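PDB 3D79: putative uncharacterized protein PH0734 from Pyrococcus horikoshii, which is of unknown function but carries a PUA domain and probably binds RNA. Local coordinates for residues F67-K71 with D72-P76. Sequence-based numbering, arbitrary orientation.
Sequences FIRRK and DLIFP
Arg69 and Ile74 face each other on one side of a tight antiparallel hairpin. The aliphatic part of the arginine runs past the isoleucine at a slant, its CB 3.9 Å from Ile74 CG2, with CG and CD following the same methyl. With CG trans to the main-chain N (chi1 -175°) and a bend at chi3, the guanidinium is carried to Glu57, with which NE forms a salt bridge. Phe67 borders Ile74 on this side, CB to CB at 4.2 Å, and turns the edge of its ring to Pro76: CD1 lies 3.8 Å from Pro76 CA, and the proline N sits in the ring plane. Helix 18-32 covers this side, Ile74 resting on Ile24 and Leu28. On the opposite face of the sheet, Ile68 meets Phe75, its CG2 methyl 4.1 Å from Phe75 CB, and both side chains reach Ile144 of strand 141-147, in the PUA half of the chain. The two strands are joined by paired backbone hydrogen bonds, Ile68 with Phe75 and Arg70 with Leu73; Ile68 N to Phe75 O measures 2.9 Å. At the turn Lys71 and Asp72 lie alongside, pointing the same way. The lysine chain curls through bends at chi2, chi3 and chi4, bringing NZ within 3.3 Å of Asp72 OD2, a salt bridge whose hydrogen bond is weak, while its CD passes 4.0 Å from Leu73 CG. A beta hairpin with a two-residue loop, closed by a type II' turn from Arg70 to Leu73, here ends the antiparallel sheet of the Pre-PUA-like domain, with 73-76 as its edge strand.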
loop_
_atom_site.group_PDB
_atom_site.type_symbol
_atom_site.label_atom_id
_atom_site.label_comp_id
_atom_site.label_asym_id
_atom_site.label_seq_id
_atom_site.Cartn_x
_atom_site.Cartn_y
_atom_site.Cartn_z
ATOM N N PHE A 67 0.301 4.597 -7.789
ATOM C CA PHE A 67 0.181 5.102 -6.419
ATOM C C PHE A 67 -1.105 5.851 -6.148
ATOM O O PHE A 67 -1.691 6.460 -7.049
ATOM C CB PHE A 67 1.342 6.042 -6.072
ATOM C CG PHE A 67 2.669 5.560 -6.557
ATOM C CD1 PHE A 67 3.262 4.438 -5.989
ATOM C CD2 PHE A 67 3.323 6.219 -7.595
ATOM C CE1 PHE A 67 4.504 3.974 -6.449
ATOM C CE2 PHE A 67 4.560 5.769 -8.055
ATOM C CZ PHE A 67 5.144 4.637 -7.492
ATOM N N ILE A 68 -1.514 5.801 -4.884
ATOM C CA ILE A 68 -2.533 6.698 -4.348
ATOM C C ILE A 68 -1.822 7.939 -3.826
ATOM O O ILE A 68 -0.718 7.845 -3.292
ATOM C CB ILE A 68 -3.351 6.006 -3.215
ATOM C CG1 ILE A 68 -4.663 6.751 -2.940
ATOM C CG2 ILE A 68 -2.527 5.831 -1.936
ATOM C CD1 ILE A 68 -5.686 5.875 -2.214
ATOM N N ARG A 69 -2.427 9.107 -4.002
ATOM C CA ARG A 69 -1.913 10.295 -3.338
ATOM C C ARG A 69 -3.016 10.939 -2.517
ATOM O O ARG A 69 -4.122 11.167 -3.011
ATOM C CB ARG A 69 -1.283 11.295 -4.313
ATOM C CG ARG A 69 -0.638 12.494 -3.594
ATOM C CD ARG A 69 0.317 13.281 -4.481
ATOM N NE ARG A 69 -0.369 14.025 -5.535
ATOM C CZ ARG A 69 0.237 14.834 -6.402
ATOM N NH1 ARG A 69 1.553 15.019 -6.348
ATOM N NH2 ARG A 69 -0.473 15.467 -7.325
ATOM N N ARG A 70 -2.703 11.163 -1.245
ATOM C CA ARG A 70 -3.550 11.910 -0.328
ATOM C C ARG A 70 -2.712 13.089 0.130
ATOM O O ARG A 70 -1.683 12.904 0.791
ATOM C CB ARG A 70 -3.952 11.037 0.857
ATOM C CG ARG A 70 -4.970 9.958 0.517
ATOM C CD ARG A 70 -6.390 10.422 0.815
ATOM N NE ARG A 70 -7.387 9.572 0.168
ATOM C CZ ARG A 70 -8.014 8.561 0.756
ATOM N NH1 ARG A 70 -8.901 7.850 0.071
ATOM N NH2 ARG A 70 -7.755 8.255 2.023
ATOM N N LYS A 71 -3.162 14.291 -0.230
ATOM C CA LYS A 71 -2.370 15.532 -0.159
ATOM C C LYS A 71 -1.003 15.424 -0.844
ATOM O O LYS A 71 -0.938 15.434 -2.077
ATOM C CB LYS A 71 -2.297 16.138 1.267
ATOM C CG LYS A 71 -2.311 15.155 2.447
ATOM C CD LYS A 71 -0.917 14.905 3.037
ATOM C CE LYS A 71 -0.618 15.816 4.239
ATOM N NZ LYS A 71 -0.378 17.248 3.858
ATOM N N ASP A 72 0.073 15.306 -0.071
ATOM C CA ASP A 72 1.404 15.175 -0.657
ATOM C C ASP A 72 2.035 13.812 -0.376
ATOM O O ASP A 72 3.200 13.582 -0.726
ATOM C CB ASP A 72 2.323 16.320 -0.201
ATOM C CG ASP A 72 2.728 16.211 1.260
ATOM O OD1 ASP A 72 3.859 16.630 1.595
ATOM O OD2 ASP A 72 1.926 15.717 2.075
ATOM N N LEU A 73 1.262 12.907 0.225
ATOM C CA LEU A 73 1.776 11.584 0.594
ATOM C C LEU A 73 1.281 10.487 -0.338
ATOM O O LEU A 73 0.097 10.431 -0.670
ATOM C CB LEU A 73 1.415 11.235 2.043
ATOM C CG LEU A 73 1.968 12.122 3.166
ATOM C CD1 LEU A 73 1.506 11.586 4.512
ATOM C CD2 LEU A 73 3.487 12.221 3.124
ATOM N N ILE A 74 2.201 9.613 -0.747
ATOM C CA ILE A 74 1.873 8.546 -1.683
ATOM C C ILE A 74 2.073 7.153 -1.078
ATOM O O ILE A 74 2.792 6.979 -0.085
ATOM C CB ILE A 74 2.673 8.663 -3.031
ATOM C CG1 ILE A 74 4.185 8.609 -2.798
ATOM C CG2 ILE A 74 2.314 9.950 -3.767
ATOM C CD1 ILE A 74 4.758 7.217 -2.720
ATOM N N PHE A 75 1.428 6.169 -1.695
ATOM C CA PHE A 75 1.635 4.765 -1.352
ATOM C C PHE A 75 1.187 3.907 -2.530
ATOM O O PHE A 75 0.273 4.291 -3.252
ATOM C CB PHE A 75 0.854 4.374 -0.093
ATOM C CG PHE A 75 1.382 3.137 0.581
ATOM C CD1 PHE A 75 2.603 3.164 1.253
ATOM C CD2 PHE A 75 0.663 1.942 0.544
ATOM C CE1 PHE A 75 3.106 2.027 1.871
ATOM C CE2 PHE A 75 1.156 0.800 1.162
ATOM C CZ PHE A 75 2.381 0.840 1.829
ATOM N N PRO A 76 1.846 2.753 -2.755
ATOM C CA PRO A 76 1.375 1.895 -3.846
ATOM C C PRO A 76 -0.103 1.508 -3.766
ATOM O O PRO A 76 -0.620 1.228 -2.682
ATOM C CB PRO A 76 2.248 0.638 -3.704
ATOM C CG PRO A 76 3.490 1.129 -3.062
ATOM C CD PRO A 76 3.047 2.195 -2.100
HETATM O O HOH W 1 3.838 14.674 -3.914
#